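Local coordinates for protein Gp26 (Listeria phage P40, PDB 4JZ5) that probably cleaves the glycan strands of Listeria peptidoglycan as the endolysin of the phage, through a glycosyl hydrolase family 25 catalytic domain, at residues Thr112-Asp117 with Val145-Tyr150. Sequence-based numbering, arbitrary orientation.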
loop_
_atom_site.group_PDB
_atom_site.type_symbol
_atom_site.label_atom_id
_atom_site.label_comp_id
_atom_site.label_asym_id
_atom_site.label_seq_id
_atom_site.Cartn_x
_atom_site.Cartn_y
_atom_site.Cartn_z
ATOM N N THR A 112 -7.550 6.579 -4.519
ATOM C CA THR A 112 -8.195 5.778 -5.553
ATOM C C THR A 112 -8.025 4.278 -5.380
ATOM O O THR A 112 -8.523 3.512 -6.187
ATOM C CB THR A 112 -7.690 6.152 -6.944
ATOM O OG1 THR A 112 -6.282 5.982 -6.993
ATOM C CG2 THR A 112 -8.047 7.607 -7.276
ATOM N N PHE A 113 -7.328 3.843 -4.337
ATOM C CA PHE A 113 -7.084 2.421 -4.123
ATOM C C PHE A 113 -6.705 2.246 -2.667
ATOM O O PHE A 113 -6.073 3.133 -2.081
ATOM C CB PHE A 113 -5.956 1.914 -5.044
ATOM C CG PHE A 113 -6.233 0.579 -5.680
ATOM C CD1 PHE A 113 -6.065 -0.604 -4.968
ATOM C CD2 PHE A 113 -6.660 0.508 -6.990
ATOM C CE1 PHE A 113 -6.317 -1.829 -5.568
ATOM C CE2 PHE A 113 -6.903 -0.709 -7.589
ATOM C CZ PHE A 113 -6.738 -1.878 -6.881
ATOM N N LEU A 114 -7.052 1.100 -2.095
ATOM C CA LEU A 114 -6.736 0.792 -0.714
ATOM C C LEU A 114 -6.068 -0.573 -0.647
ATOM O O LEU A 114 -6.246 -1.397 -1.535
ATOM C CB LEU A 114 -8.013 0.785 0.136
ATOM C CG LEU A 114 -8.855 2.063 0.074
ATOM C CD1 LEU A 114 -10.191 1.833 0.744
ATOM C CD2 LEU A 114 -8.150 3.245 0.722
ATOM N N PHE A 115 -5.284 -0.803 0.410
ATOM C CA PHE A 115 -4.554 -2.059 0.557
ATOM C C PHE A 115 -4.497 -2.536 1.994
ATOM O O PHE A 115 -4.360 -1.751 2.930
ATOM C CB PHE A 115 -3.105 -1.891 0.096
ATOM C CG PHE A 115 -2.955 -1.685 -1.370
ATOM C CD1 PHE A 115 -2.868 -2.774 -2.215
ATOM C CD2 PHE A 115 -2.879 -0.428 -1.911
ATOM C CE1 PHE A 115 -2.715 -2.610 -3.577
ATOM C CE2 PHE A 115 -2.733 -0.267 -3.281
ATOM C CZ PHE A 115 -2.659 -1.360 -4.099
ATOM N N LEU A 116 -4.573 -3.858 2.136
ATOM C CA LEU A 116 -4.229 -4.555 3.356
ATOM C C LEU A 116 -2.766 -5.001 3.262
ATOM O O LEU A 116 -2.412 -5.786 2.374
ATOM C CB LEU A 116 -5.122 -5.782 3.512
ATOM C CG LEU A 116 -4.781 -6.732 4.652
ATOM C CD1 LEU A 116 -4.771 -6.006 5.976
ATOM C CD2 LEU A 116 -5.770 -7.886 4.701
ATOM N N ASP A 117 -1.929 -4.512 4.175
ATOM C CA ASP A 117 -0.529 -4.935 4.309
ATOM C C ASP A 117 -0.480 -5.957 5.432
ATOM O O ASP A 117 -0.682 -5.614 6.617
ATOM C CB ASP A 117 0.300 -3.679 4.629
ATOM C CG ASP A 117 1.753 -3.948 4.960
ATOM O OD1 ASP A 117 2.111 -5.072 5.314
ATOM O OD2 ASP A 117 2.548 -2.989 4.896
ATOM N N VAL A 145 -14.430 1.213 -2.924
ATOM C CA VAL A 145 -13.115 1.435 -3.511
ATOM C C VAL A 145 -12.433 0.082 -3.616
ATOM O O VAL A 145 -12.660 -0.805 -2.783
ATOM C CB VAL A 145 -12.304 2.404 -2.629
ATOM C CG1 VAL A 145 -10.883 2.615 -3.166
ATOM C CG2 VAL A 145 -13.026 3.738 -2.530
ATOM N N LYS A 146 -11.600 -0.108 -4.633
ATOM C CA LYS A 146 -10.865 -1.360 -4.758
ATOM C C LYS A 146 -9.857 -1.534 -3.625
ATOM O O LYS A 146 -9.268 -0.566 -3.133
ATOM C CB LYS A 146 -10.153 -1.440 -6.101
ATOM C CG LYS A 146 -11.113 -1.523 -7.276
ATOM C CD LYS A 146 -10.382 -1.772 -8.575
ATOM C CE LYS A 146 -11.325 -1.866 -9.759
ATOM N NZ LYS A 146 -12.245 -3.035 -9.673
ATOM N N VAL A 147 -9.675 -2.782 -3.219
ATOM C CA VAL A 147 -8.775 -3.115 -2.119
ATOM C C VAL A 147 -7.891 -4.272 -2.545
ATOM O O VAL A 147 -8.387 -5.343 -2.901
ATOM C CB VAL A 147 -9.552 -3.522 -0.856
ATOM C CG1 VAL A 147 -8.597 -3.860 0.275
ATOM C CG2 VAL A 147 -10.506 -2.424 -0.435
ATOM N N GLY A 148 -6.581 -4.058 -2.472
ATOM C CA GLY A 148 -5.605 -5.085 -2.753
ATOM C C GLY A 148 -4.913 -5.603 -1.502
ATOM O O GLY A 148 -5.264 -5.235 -0.380
ATOM N N LEU A 149 -3.925 -6.472 -1.725
ATOM C CA LEU A 149 -3.256 -7.210 -0.670
ATOM C C LEU A 149 -1.759 -7.145 -0.915
ATOM O O LEU A 149 -1.304 -7.368 -2.029
ATOM C CB LEU A 149 -3.725 -8.658 -0.675
ATOM C CG LEU A 149 -3.109 -9.586 0.365
ATOM C CD1 LEU A 149 -3.414 -9.153 1.783
ATOM C CD2 LEU A 149 -3.603 -11.006 0.121
ATOM N N TYR A 150 -1.016 -6.847 0.156
ATOM C CA TYR A 150 0.441 -6.761 0.127
ATOM C C TYR A 150 1.058 -7.721 1.127
ATOM O O TYR A 150 0.641 -7.783 2.279
ATOM C CB TYR A 150 0.902 -5.336 0.470
ATOM C CG TYR A 150 2.373 -5.207 0.809
ATOM C CD1 TYR A 150 2.837 -5.451 2.105
ATOM C CD2 TYR A 150 3.294 -4.830 -0.160
ATOM C CE1 TYR A 150 4.164 -5.332 2.422
ATOM C CE2 TYR A 150 4.635 -4.714 0.148
ATOM C CZ TYR A 150 5.065 -4.957 1.447
ATOM O OH TYR A 150 6.385 -4.846 1.809
HETATM O O HOH W 1 -10.876 2.032 -6.575
#
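Strands 114-117 and 147-152 run parallel as the two strands of a beta-alpha-beta unit whose crossover is helix 128-143, in the barrel-like sheet of this family 25 domain. Four backbone hydrogen bonds join them: L114 N to K146 O (3.0 Å), G148 N to L114 O (2.8 Å), L116 N to G148 O (3.0 Å) and Y150 N to L116 O (2.8 Å). A water bridges T112 O and K146 N. The F113 ring receives K146 CB over one face, offset toward the rim and 3.8 Å from the centroid, while G148 N lies at the ring edge. With no side chain on G148, the F115 ring settles against its backbone, CD1 3.6 Å from G148 CA. D117 and Y150 run side by side, CG anti to the backbone N in both (chi1 173° and 165°), which brings D117 OD1 to the edge of the tyrosine ring, with carboxylate and ring planes 62° apart. The carboxylates of D117 and E119 lie close together. L114, L116, V147 and L149 form the other face, where V139 of helix 128-143 touches L114 and V147; strand 76-81 flanks 114-117 on its far side, and W170 of strand 169-172 meets F115 and Y150 edge-to-face.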